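Regulatory protein of LacI family (Chloroflexus aggregans, PDB 3BBL) is a transcriptional regulator of the LacI family that probably binds operator DNA and responds to a small effector held between two lobes of periplasmic-binding-protein type. Local coordinates at residues Y9-Q13 / P45-R50; Q25-M30 / I243-R248; I73-D77 / A92-N97; I130-P134 / L195-M199. One frame throughout, in Å; residues are numbered along the deposited sequence.

How the contacts relate
From the N terminus, the chain leaves strand 6-9 and the loop 9-13 is met by 45-50 beyond strand 40-43, so contact 1 closes the first strand-helix-strand unit. Contact 2 starts inside that loop, on helix 23-36, and crosses contact 1, ending only at helix 243-258, which comes back to the first lobe. Contacts 3 and 4 are both nested in the long loop it closes, and follow one another: contact 3 joins the ends of strands 67-70 and 90-93, contact 4 those of strands 128-132 and 191-194 in the other lobe. Contacts 1, 2 and 3 touch one another, with F93 of contact 3 against F26 of contact 2; contact 4 stands apart.

Contact 1. Residues Y9-Q13 / P45-R50; sequences YSWTQ and PFSEDR. With EDO (1,2-ethanediol), chain B.
F46 slides its phenyl ring beneath the backbone of W11 and T12, and T12 rests on the ring face: T12 CB is 3.7 Å from F46 CE2, a CH-pi contact, with T12 CA over the rim beside it. The ring gets there because F46 CG stands anti to its backbone N (chi1 -170°). S10 OG meets the same ring at its edge, near the ring plane, 3.2 Å from F46 CD1. At another part of that edge, F46 CZ lies over the centre of the R50 guanidinium, whose NE is bonded to S72 O. Both segments are loops that follow adjacent parallel strands, 6-9 and 40-43, in the Rossmann-like first lobe of the periplasmic-binding-protein fold. E48 adds the polar half. Its chain bends at chi2 (-44°), folding the carboxylate back toward the opposite loop, where it takes one bond on each oxygen. T12 OG1 donates to the syn lone pair of E48 OE1 at 2.9 Å, and Q13 N reaches E48 OE2 at 3.0 Å (N-H...O 159°), also on the syn side but tilted from the carboxylate plane. Two donors a residue apart thus limit rotation of the group. A water takes a bond from R50 NH2 at 2.8 Å and gives a weak one to T12 OG1. An ethanediol, probably from the crystallisation liquor, lies with C2 over the centre of the W11 indole; it accepts from F46 N at O1 (2.8 Å) and from W11 N at O2 (3.0 Å). The indole's own NE1 bonds S28 of the second subunit.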
loop_
_atom_site.group_PDB
_atom_site.type_symbol
_atom_site.label_atom_id
_atom_site.label_comp_id
_atom_site.label_asym_id
_atom_site.label_seq_id
_atom_site.Cartn_x
_atom_site.Cartn_y
_atom_site.Cartn_z
ATOM N N TYR A 9 -14.434 -1.239 12.549
ATOM C CA TYR A 9 -13.048 -0.826 12.393
ATOM C C TYR A 9 -12.953 0.446 11.563
ATOM O O TYR A 9 -13.793 0.709 10.707
ATOM C CB TYR A 9 -12.214 -1.935 11.728
ATOM C CG TYR A 9 -10.752 -1.565 11.572
ATOM C CD1 TYR A 9 -9.979 -1.237 12.684
ATOM C CD2 TYR A 9 -10.159 -1.475 10.309
ATOM C CE1 TYR A 9 -8.664 -0.820 12.552
ATOM C CE2 TYR A 9 -8.838 -1.056 10.164
ATOM C CZ TYR A 9 -8.094 -0.723 11.290
ATOM O OH TYR A 9 -6.799 -0.254 11.166
ATOM N N SER A 10 -11.927 1.240 11.834
ATOM C CA SER A 10 -11.697 2.473 11.099
ATOM C C SER A 10 -10.199 2.744 11.094
ATOM O O SER A 10 -9.484 2.340 12.006
ATOM C CB SER A 10 -12.436 3.649 11.750
ATOM O OG SER A 10 -11.886 3.960 13.013
ATOM N N TRP A 11 -9.721 3.429 10.064
ATOM C CA TRP A 11 -8.299 3.734 9.986
ATOM C C TRP A 11 -8.070 5.177 9.588
ATOM O O TRP A 11 -8.870 5.768 8.861
ATOM C CB TRP A 11 -7.600 2.784 9.003
ATOM C CG TRP A 11 -8.168 2.789 7.623
ATOM C CD1 TRP A 11 -7.714 3.501 6.549
ATOM C CD2 TRP A 11 -9.274 2.011 7.150
ATOM N NE1 TRP A 11 -8.461 3.203 5.431
ATOM C CE2 TRP A 11 -9.420 2.290 5.770
ATOM C CE3 TRP A 11 -10.143 1.095 7.753
ATOM C CZ2 TRP A 11 -10.413 1.691 4.990
ATOM C CZ3 TRP A 11 -11.130 0.500 6.974
ATOM C CH2 TRP A 11 -11.252 0.795 5.606
ATOM N N THR A 12 -6.975 5.741 10.086
ATOM C CA THR A 12 -6.627 7.119 9.794
ATOM C C THR A 12 -6.283 7.260 8.317
ATOM O O THR A 12 -5.816 6.322 7.680
ATOM C CB THR A 12 -5.437 7.582 10.650
ATOM O OG1 THR A 12 -5.232 8.983 10.458
ATOM C CG2 THR A 12 -4.181 6.835 10.263
ATOM N N GLN A 13 -6.535 8.442 7.776
ATOM C CA GLN A 13 -6.272 8.713 6.373
ATOM C C GLN A 13 -4.784 8.633 6.066
ATOM O O GLN A 13 -3.975 9.310 6.697
ATOM C CB GLN A 13 -6.791 10.101 6.016
ATOM C CG GLN A 13 -6.739 10.417 4.539
ATOM C CD GLN A 13 -6.967 11.893 4.265
ATOM O OE1 GLN A 13 -7.946 12.482 4.734
ATOM N NE2 GLN A 13 -6.062 12.500 3.501
ATOM N N PRO A 45 -16.334 5.479 8.645
ATOM C CA PRO A 45 -15.468 6.646 8.460
ATOM C C PRO A 45 -14.678 7.015 9.706
ATOM O O PRO A 45 -15.215 7.061 10.809
ATOM C CB PRO A 45 -16.450 7.734 8.040
ATOM C CG PRO A 45 -17.476 6.952 7.273
ATOM C CD PRO A 45 -17.703 5.772 8.191
ATOM N N PHE A 46 -13.391 7.268 9.515
ATOM C CA PHE A 46 -12.506 7.632 10.610
ATOM C C PHE A 46 -12.654 9.125 10.876
ATOM O O PHE A 46 -12.844 9.908 9.950
ATOM C CB PHE A 46 -11.058 7.329 10.224
ATOM C CG PHE A 46 -10.085 7.451 11.359
ATOM C CD1 PHE A 46 -9.895 6.396 12.239
ATOM C CD2 PHE A 46 -9.341 8.613 11.535
ATOM C CE1 PHE A 46 -8.977 6.489 13.279
ATOM C CE2 PHE A 46 -8.416 8.720 12.576
ATOM C CZ PHE A 46 -8.234 7.656 13.448
ATOM N N SER A 47 -12.583 9.522 12.138
ATOM C CA SER A 47 -12.682 10.933 12.476
ATOM C C SER A 47 -11.262 11.377 12.811
ATOM O O SER A 47 -10.726 11.008 13.853
ATOM C CB SER A 47 -13.609 11.128 13.682
ATOM O OG SER A 47 -13.807 12.505 13.959
ATOM N N GLU A 48 -10.644 12.155 11.925
ATOM C CA GLU A 48 -9.276 12.606 12.159
ATOM C C GLU A 48 -9.146 13.271 13.520
ATOM O O GLU A 48 -8.078 13.234 14.139
ATOM C CB GLU A 48 -8.809 13.538 11.040
ATOM C CG GLU A 48 -8.629 12.834 9.684
ATOM C CD GLU A 48 -7.904 11.484 9.791
ATOM O OE1 GLU A 48 -6.944 11.372 10.587
ATOM O OE2 GLU A 48 -8.288 10.536 9.066
ATOM N N ASP A 49 -10.230 13.885 13.986
ATOM C CA ASP A 49 -10.236 14.485 15.310
ATOM C C ASP A 49 -10.722 13.352 16.204
ATOM O O ASP A 49 -11.920 13.163 16.377
ATOM C CB ASP A 49 -11.201 15.667 15.374
ATOM C CG ASP A 49 -11.438 16.146 16.800
ATOM O OD1 ASP A 49 -10.488 16.106 17.610
ATOM O OD2 ASP A 49 -12.573 16.568 17.111
ATOM N N ARG A 50 -9.786 12.587 16.754
ATOM C CA ARG A 50 -10.123 11.444 17.597
ATOM C C ARG A 50 -11.068 11.748 18.752
ATOM O O ARG A 50 -11.704 10.840 19.290
ATOM C CB ARG A 50 -8.844 10.792 18.133
ATOM C CG ARG A 50 -8.005 10.105 17.069
ATOM C CD ARG A 50 -6.722 9.539 17.659
ATOM N NE ARG A 50 -5.903 8.861 16.656
ATOM C CZ ARG A 50 -5.425 9.445 15.559
ATOM N NH1 ARG A 50 -5.677 10.724 15.309
ATOM N NH2 ARG A 50 -4.693 8.745 14.702
HETATM C C1 EDO B . -12.402 5.784 6.136
HETATM O O1 EDO B . -12.169 6.909 6.975
HETATM C C2 EDO B . -11.907 4.503 6.823
HETATM O O2 EDO B . -11.796 4.680 8.242
HETATM O O HOH W 1 -3.011 9.854 12.796
#

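Contact 2. Residues Q25-M30 / I243-R248; sequences QFLSSM and IAEAGR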
loop_
_atom_site.group_PDB
_atom_site.type_symbol
_atom_site.label_atom_id
_atom_site.label_comp_id
_atom_site.label_asym_id
_atom_site.label_seq_id
_atom_site.Cartn_x
_atom_site.Cartn_y
_atom_site.Cartn_z
ATOM N N GLN A 25 -2.561 -5.509 4.781
ATOM C CA GLN A 25 -2.153 -6.655 5.594
ATOM C C GLN A 25 -3.070 -6.847 6.801
ATOM O O GLN A 25 -3.541 -7.949 7.076
ATOM C CB GLN A 25 -0.722 -6.487 6.107
ATOM C CG GLN A 25 0.364 -6.538 5.058
ATOM C CD GLN A 25 1.752 -6.332 5.657
ATOM O OE1 GLN A 25 2.026 -5.302 6.279
ATOM N NE2 GLN A 25 2.629 -7.310 5.471
ATOM N N PHE A 26 -3.309 -5.753 7.514
ATOM C CA PHE A 26 -4.135 -5.756 8.711
ATOM C C PHE A 26 -5.612 -6.083 8.470
ATOM O O PHE A 26 -6.155 -7.009 9.078
ATOM C CB PHE A 26 -4.016 -4.399 9.399
ATOM C CG PHE A 26 -4.472 -4.400 10.820
ATOM C CD1 PHE A 26 -3.803 -5.157 11.774
ATOM C CD2 PHE A 26 -5.569 -3.639 11.211
ATOM C CE1 PHE A 26 -4.219 -5.160 13.111
ATOM C CE2 PHE A 26 -5.994 -3.630 12.540
ATOM C CZ PHE A 26 -5.312 -4.398 13.495
ATOM N N LEU A 27 -6.256 -5.324 7.587
ATOM C CA LEU A 27 -7.666 -5.539 7.303
ATOM C C LEU A 27 -7.942 -6.868 6.603
ATOM O O LEU A 27 -8.890 -7.575 6.958
ATOM C CB LEU A 27 -8.229 -4.377 6.481
ATOM C CG LEU A 27 -9.734 -4.422 6.182
ATOM C CD1 LEU A 27 -10.541 -4.518 7.478
ATOM C CD2 LEU A 27 -10.124 -3.183 5.405
ATOM N N SER A 28 -7.123 -7.217 5.615
ATOM C CA SER A 28 -7.319 -8.484 4.913
ATOM C C SER A 28 -7.278 -9.613 5.928
ATOM O O SER A 28 -8.136 -10.491 5.937
ATOM C CB SER A 28 -6.228 -8.706 3.862
ATOM O OG SER A 28 -6.353 -7.781 2.803
ATOM N N SER A 29 -6.273 -9.570 6.789
ATOM C CA SER A 29 -6.105 -10.575 7.820
ATOM C C SER A 29 -7.307 -10.635 8.763
ATOM O O SER A 29 -7.770 -11.720 9.105
ATOM C CB SER A 29 -4.831 -10.295 8.615
ATOM O OG SER A 29 -4.683 -11.213 9.675
HETATM N N MSE A 30 -7.813 -9.478 9.189
HETATM C CA MSE A 30 -8.967 -9.464 10.082
HETATM C C MSE A 30 -10.204 -10.020 9.379
HETATM O O MSE A 30 -10.930 -10.841 9.942
HETATM C CB MSE A 30 -9.249 -8.052 10.614
HETATM C CG MSE A 30 -8.198 -7.596 11.587
HETATM SE SE MSE A 30 -8.782 -6.142 12.806
HETATM C CE MSE A 30 -9.123 -4.819 11.432
ATOM N N ILE A 243 2.134 -7.651 10.941
ATOM C CA ILE A 243 0.834 -7.010 10.839
ATOM C C ILE A 243 -0.316 -7.988 10.631
ATOM O O ILE A 243 -1.385 -7.812 11.213
ATOM C CB ILE A 243 0.836 -5.956 9.701
ATOM C CG1 ILE A 243 1.971 -4.953 9.940
ATOM C CG2 ILE A 243 -0.515 -5.234 9.627
ATOM C CD1 ILE A 243 1.969 -4.338 11.337
ATOM N N ALA A 244 -0.103 -9.015 9.814
ATOM C CA ALA A 244 -1.158 -9.992 9.578
ATOM C C ALA A 244 -1.483 -10.718 10.883
ATOM O O ALA A 244 -2.648 -10.844 11.255
ATOM C CB ALA A 244 -0.733 -10.994 8.505
ATOM N N GLU A 245 -0.449 -11.176 11.582
ATOM C CA GLU A 245 -0.649 -11.881 12.842
ATOM C C GLU A 245 -1.347 -10.980 13.859
ATOM O O GLU A 245 -2.224 -11.423 14.600
ATOM C CB GLU A 245 0.688 -12.378 13.399
ATOM C CG GLU A 245 0.577 -13.021 14.775
ATOM C CD GLU A 245 1.893 -13.616 15.281
ATOM O OE1 GLU A 245 2.969 -13.027 15.009
ATOM O OE2 GLU A 245 1.851 -14.669 15.967
ATOM N N ALA A 246 -0.963 -9.711 13.890
ATOM C CA ALA A 246 -1.575 -8.772 14.809
ATOM C C ALA A 246 -3.063 -8.637 14.487
ATOM O O ALA A 246 -3.896 -8.502 15.381
ATOM C CB ALA A 246 -0.886 -7.416 14.707
ATOM N N GLY A 247 -3.388 -8.671 13.202
ATOM C CA GLY A 247 -4.772 -8.560 12.792
ATOM C C GLY A 247 -5.548 -9.755 13.299
ATOM O O GLY A 247 -6.613 -9.618 13.881
ATOM N N ARG A 248 -4.993 -10.939 13.081
ATOM C CA ARG A 248 -5.616 -12.176 13.515
ATOM C C ARG A 248 -5.808 -12.187 15.030
ATOM O O ARG A 248 -6.850 -12.603 15.522
ATOM C CB ARG A 248 -4.754 -13.368 13.075
ATOM C CG ARG A 248 -5.179 -14.709 13.664
ATOM C CD ARG A 248 -4.426 -15.873 13.039
ATOM N NE ARG A 248 -3.008 -15.911 13.402
ATOM C CZ ARG A 248 -2.543 -16.203 14.614
ATOM N NH1 ARG A 248 -3.384 -16.484 15.605
ATOM N NH2 ARG A 248 -1.232 -16.221 14.833
#
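F26 and G247 mark the place where helix 23-36 and helix 243-258 come together, their CA atoms 5.0 Å apart. This is a close helix-helix crossing in the first lobe of the periplasmic-binding-protein fold: the axes of the two segments approach to 7.6 Å with a crossing angle of -41°, and both helices pack on F93 of strand 90-93. F26 CB packs on I243 CG2 at 3.6 Å; CG, anti to the backbone N (chi1 -163°), then turns the ring toward the neighbouring helix. CD1 brings the ring edge to I243 O, which lies near the ring plane. F26 CE1 comes 3.5 Å from G247 CA and also touches the backbone of A246, while the ring stacks with that of F93; on its other side F26 CD2 packs against Y9 OH. G247 makes this closeness possible, since a CB there would clash with F26 O and crowd both S29 and M30. With no side chain in the way, CG of M30, a selenomethionine, settles 3.4 Å from G247 O. Near the start of the second helix, Q25 crosses I243 at about a right angle and lays CB and OE1 against it. The polar link is made by S29, whose OG donates to A244 O at 2.6 Å, tilted from the carbonyl plane, and the same oxygen also accepts the helical bond from R248 N at 3.0 Å.

Contact 3. Residues I73-D77 / A92-N97; sequences INYND and AFGRSN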
loop_
_atom_site.group_PDB
_atom_site.type_symbol
_atom_site.label_atom_id
_atom_site.label_comp_id
_atom_site.label_asym_id
_atom_site.label_seq_id
_atom_site.Cartn_x
_atom_site.Cartn_y
_atom_site.Cartn_z
ATOM N N ILE A 73 -3.314 4.480 17.892
ATOM C CA ILE A 73 -3.546 4.830 19.284
ATOM C C ILE A 73 -2.559 5.855 19.815
ATOM O O ILE A 73 -1.355 5.629 19.805
ATOM C CB ILE A 73 -3.458 3.591 20.198
ATOM C CG1 ILE A 73 -4.226 2.417 19.580
ATOM C CG2 ILE A 73 -3.998 3.939 21.580
ATOM C CD1 ILE A 73 -5.713 2.660 19.412
ATOM N N ASN A 74 -3.080 6.981 20.285
ATOM C CA ASN A 74 -2.244 8.030 20.863
ATOM C C ASN A 74 -2.321 7.941 22.379
ATOM O O ASN A 74 -3.054 7.120 22.915
ATOM C CB ASN A 74 -2.721 9.413 20.415
ATOM C CG ASN A 74 -2.386 9.700 18.969
ATOM O OD1 ASN A 74 -1.247 9.500 18.532
ATOM N ND2 ASN A 74 -3.370 10.180 18.215
ATOM N N TYR A 75 -1.551 8.771 23.073
ATOM C CA TYR A 75 -1.594 8.776 24.533
ATOM C C TYR A 75 -2.965 9.319 24.923
ATOM O O TYR A 75 -3.498 10.201 24.244
ATOM C CB TYR A 75 -0.509 9.690 25.117
ATOM C CG TYR A 75 0.905 9.173 25.001
ATOM C CD1 TYR A 75 1.839 9.819 24.192
ATOM C CD2 TYR A 75 1.322 8.062 25.731
ATOM C CE1 TYR A 75 3.156 9.377 24.118
ATOM C CE2 TYR A 75 2.638 7.610 25.667
ATOM C CZ TYR A 75 3.549 8.276 24.860
ATOM O OH TYR A 75 4.854 7.848 24.807
ATOM N N ASN A 76 -3.527 8.803 26.013
ATOM C CA ASN A 76 -4.847 9.239 26.477
ATOM C C ASN A 76 -5.782 9.321 25.273
ATOM O O ASN A 76 -6.352 10.377 24.988
ATOM C CB ASN A 76 -4.773 10.624 27.139
ATOM C CG ASN A 76 -3.705 10.712 28.210
ATOM O OD1 ASN A 76 -3.580 9.827 29.058
ATOM N ND2 ASN A 76 -2.933 11.796 28.181
ATOM N N ASP A 77 -5.924 8.212 24.557
ATOM C CA ASP A 77 -6.779 8.194 23.385
ATOM C C ASP A 77 -8.242 8.349 23.802
ATOM O O ASP A 77 -8.774 7.537 24.564
ATOM C CB ASP A 77 -6.594 6.885 22.615
ATOM C CG ASP A 77 -7.014 7.004 21.160
ATOM O OD1 ASP A 77 -6.142 7.281 20.305
ATOM O OD2 ASP A 77 -8.218 6.834 20.871
ATOM N N ALA A 92 -7.535 -2.696 21.287
ATOM C CA ALA A 92 -6.734 -1.651 20.665
ATOM C C ALA A 92 -5.473 -2.262 20.066
ATOM O O ALA A 92 -4.834 -3.111 20.680
ATOM C CB ALA A 92 -6.361 -0.588 21.691
ATOM N N PHE A 93 -5.145 -1.861 18.844
ATOM C CA PHE A 93 -3.925 -2.330 18.198
ATOM C C PHE A 93 -2.910 -1.236 18.525
ATOM O O PHE A 93 -2.733 -0.288 17.757
ATOM C CB PHE A 93 -4.103 -2.427 16.681
ATOM C CG PHE A 93 -2.843 -2.809 15.940
ATOM C CD1 PHE A 93 -2.673 -2.465 14.603
ATOM C CD2 PHE A 93 -1.826 -3.523 16.573
ATOM C CE1 PHE A 93 -1.520 -2.821 13.912
ATOM C CE2 PHE A 93 -0.666 -3.882 15.884
ATOM C CZ PHE A 93 -0.515 -3.529 14.549
ATOM N N GLY A 94 -2.268 -1.367 19.680
ATOM C CA GLY A 94 -1.299 -0.380 20.117
ATOM C C GLY A 94 -1.629 0.108 21.515
ATOM O O GLY A 94 -2.783 0.390 21.816
ATOM N N ARG A 95 -0.617 0.205 22.371
ATOM C CA ARG A 95 -0.799 0.656 23.747
ATOM C C ARG A 95 -1.066 2.158 23.851
ATOM O O ARG A 95 -0.971 2.887 22.864
ATOM C CB ARG A 95 0.442 0.300 24.568
ATOM C CG ARG A 95 0.632 -1.189 24.784
ATOM C CD ARG A 95 2.101 -1.549 24.921
ATOM N NE ARG A 95 2.813 -1.353 23.659
ATOM C CZ ARG A 95 4.099 -1.622 23.475
ATOM N NH1 ARG A 95 4.827 -2.096 24.474
ATOM N NH2 ARG A 95 4.655 -1.429 22.285
ATOM N N SER A 96 -1.405 2.607 25.057
ATOM C CA SER A 96 -1.678 4.015 25.322
ATOM C C SER A 96 -1.622 4.268 26.825
ATOM O O SER A 96 -2.397 3.686 27.585
ATOM C CB SER A 96 -3.056 4.399 24.790
ATOM O OG SER A 96 -3.327 5.762 25.055
ATOM N N ASN A 97 -0.712 5.134 27.257
ATOM C CA ASN A 97 -0.575 5.424 28.683
ATOM C C ASN A 97 -0.201 4.171 29.472
ATOM O O ASN A 97 -1.008 3.248 29.617
ATOM C CB ASN A 97 -1.876 5.997 29.241
ATOM C CG ASN A 97 -1.930 7.503 29.160
ATOM O OD1 ASN A 97 -1.847 8.082 28.075
ATOM N ND2 ASN A 97 -2.072 8.152 30.312
HETATM O O HOH W 2 -1.449 2.671 17.472
#
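Apolar packing between the two segments centres on I73, whose branches spread along segment 92-97. I73 CG2, anti to the backbone N, lies 3.4 Å from S96 CB, while I73 CG1 reaches G94 O at 3.3 Å and I73 CD1 touches A92 CB at 4.0 Å. G94 holds backbone angles that by themselves call for glycine, and a CB there would also crowd I73 CG1. Two hydrogen bonds cross: S96 OG, anti to the S96 N (chi1 180°), donates to N74 O at a short 2.5 Å, close to the carbonyl plane, and N76 N gives a bent bond to N97 OD1 (2.8 Å, 135°), coming from above the amide's carbonyl plane. An alanine at N97 would lack the amide oxygen, and N76 N would probably lose this bond, leaving the turn less firmly held to the facing segment. One water bridges I73 N and F93 O. Within the loop, D77 OD1 receives N74 N almost straight at 3.1 Å, D77 serves as N-cap of helix 78-85, and D77 OD2 forms a salt bridge with R79. R95 forms a salt bridge to D106, Y75 OH bonds N141, and I73 O bonds R138. Loops at the carboxyl ends of parallel strands 67-70 and 90-93, joined by helix 78-85 as a beta-alpha-beta crossover, are typical of the Rossmann-like lobes of this fold, whose strand ends border the interlobe cleft.

Contact 4. Residues I130-P134 / L195-M199; sequences ILAWP and LNDTM
L195 N donates to L131 O at 3.1 Å in a bent bond (N-H...O 135°), and so carries the pairing of parallel strands 128-132 and 191-194 one residue past the second strand. L195 CB sits over one face of the W133 indole, in a CH-pi contact 3.7 Å from the centroid of the five-membered ring. Further out, L195 CD1 meets A132 CB at 4.0 Å and L195 CD2 meets I130 CD1 at 4.0 Å, the two methyls reaching residues two apart on the strand. W133 CG stands anti to the carbonyl carbon (chi1 -63°), which brings the indole back across L195. At the indole edge, near its plane, lie N196 CB and the selenium of M199, a selenomethionine. M199 SE is 3.5 Å from W133 NE1, a Met-aromatic contact, and the bend of the chain at chi3 sends M199 CE on to L131 CB at 3.9 Å. Were the indole replaced by an alanine's methyl, L195 CB would probably lose the face it rests on and a gap would open beside M199 SE. V139 and R143 of helix 138-153 also touch the indole, and W133 O accepts from R165. N196 stands at the N-cap of helix 197-209, so the contact joins a strand end to a helix start in the second Rossmann-like lobe. Chemically it is almost wholly apolar: W133 NE1 is buried without a hydrogen-bond partner and lies beside M199 SE (sulfur in ordinary methionine), which suggests that packing and dispersion probably hold the indole more than polar bonding.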
loop_
_atom_site.group_PDB
_atom_site.type_symbol
_atom_site.label_atom_id
_atom_site.label_comp_id
_atom_site.label_asym_id
_atom_site.label_seq_id
_atom_site.Cartn_x
_atom_site.Cartn_y
_atom_site.Cartn_z
ATOM N N ILE A 130 19.961 8.641 14.577
ATOM C CA ILE A 130 18.590 8.200 14.370
ATOM C C ILE A 130 17.650 9.342 13.973
ATOM O O ILE A 130 17.712 10.450 14.517
ATOM C CB ILE A 130 18.041 7.493 15.648
ATOM C CG1 ILE A 130 16.641 6.939 15.383
ATOM C CG2 ILE A 130 18.064 8.462 16.842
ATOM C CD1 ILE A 130 16.076 6.146 16.549
ATOM N N LEU A 131 16.800 9.058 12.998
ATOM C CA LEU A 131 15.808 10.009 12.530
ATOM C C LEU A 131 14.535 9.591 13.263
ATOM O O LEU A 131 13.872 8.624 12.899
ATOM C CB LEU A 131 15.653 9.893 11.013
ATOM C CG LEU A 131 16.982 10.040 10.260
ATOM C CD1 LEU A 131 16.722 10.124 8.761
ATOM C CD2 LEU A 131 17.720 11.278 10.746
ATOM N N ALA A 132 14.215 10.320 14.324
ATOM C CA ALA A 132 13.062 10.004 15.155
ATOM C C ALA A 132 11.871 10.943 14.978
ATOM O O ALA A 132 11.906 11.881 14.177
ATOM C CB ALA A 132 13.497 9.980 16.612
ATOM N N TRP A 133 10.821 10.684 15.751
ATOM C CA TRP A 133 9.595 11.470 15.689
ATOM C C TRP A 133 9.428 12.374 16.908
ATOM O O TRP A 133 10.196 12.289 17.864
ATOM C CB TRP A 133 8.388 10.528 15.577
ATOM C CG TRP A 133 8.372 9.692 14.342
ATOM C CD1 TRP A 133 9.049 9.929 13.186
ATOM C CD2 TRP A 133 7.599 8.504 14.117
ATOM N NE1 TRP A 133 8.751 8.967 12.253
ATOM C CE2 TRP A 133 7.862 8.079 12.797
ATOM C CE3 TRP A 133 6.708 7.761 14.902
ATOM C CZ2 TRP A 133 7.266 6.940 12.240
ATOM C CZ3 TRP A 133 6.115 6.627 14.348
ATOM C CH2 TRP A 133 6.399 6.230 13.029
ATOM N N PRO A 134 8.410 13.254 16.890
ATOM C CA PRO A 134 8.156 14.169 18.010
ATOM C C PRO A 134 7.920 13.427 19.320
ATOM O O PRO A 134 7.577 12.248 19.316
ATOM C CB PRO A 134 6.926 14.941 17.547
ATOM C CG PRO A 134 7.097 14.977 16.068
ATOM C CD PRO A 134 7.511 13.559 15.763
ATOM N N LEU A 195 12.800 5.918 11.747
ATOM C CA LEU A 195 11.572 5.365 12.312
ATOM C C LEU A 195 10.538 4.830 11.335
ATOM O O LEU A 195 9.525 4.281 11.758
ATOM C CB LEU A 195 10.926 6.347 13.287
ATOM C CG LEU A 195 11.773 6.571 14.551
ATOM C CD1 LEU A 195 10.872 7.036 15.697
ATOM C CD2 LEU A 195 12.496 5.294 14.942
ATOM N N ASN A 196 10.783 5.008 10.039
ATOM C CA ASN A 196 9.929 4.444 8.996
ATOM C C ASN A 196 10.738 4.426 7.707
ATOM O O ASN A 196 11.753 5.108 7.610
ATOM C CB ASN A 196 8.575 5.178 8.863
ATOM C CG ASN A 196 8.654 6.494 8.125
ATOM O OD1 ASN A 196 7.653 7.203 8.031
ATOM N ND2 ASN A 196 9.814 6.832 7.602
ATOM N N ASP A 197 10.327 3.615 6.739
ATOM C CA ASP A 197 11.073 3.508 5.497
ATOM C C ASP A 197 11.045 4.762 4.646
ATOM O O ASP A 197 11.993 5.036 3.903
ATOM C CB ASP A 197 10.587 2.314 4.680
ATOM C CG ASP A 197 10.862 0.990 5.361
ATOM O OD1 ASP A 197 11.740 0.927 6.240
ATOM O OD2 ASP A 197 10.212 0.002 5.000
ATOM N N THR A 198 9.971 5.533 4.745
ATOM C CA THR A 198 9.895 6.767 3.968
ATOM C C THR A 198 11.080 7.663 4.331
ATOM O O THR A 198 11.716 8.246 3.455
ATOM C CB THR A 198 8.593 7.523 4.247
ATOM O OG1 THR A 198 7.496 6.611 4.147
ATOM C CG2 THR A 198 8.400 8.632 3.239
HETATM N N MSE A 199 11.364 7.765 5.630
HETATM C CA MSE A 199 12.480 8.563 6.114
HETATM C C MSE A 199 13.792 7.990 5.591
HETATM O O MSE A 199 14.654 8.727 5.115
HETATM C CB MSE A 199 12.500 8.594 7.643
HETATM C CG MSE A 199 11.319 9.310 8.232
HETATM SE SE MSE A 199 11.546 9.260 10.167
HETATM C CE MSE A 199 11.979 11.119 10.478
#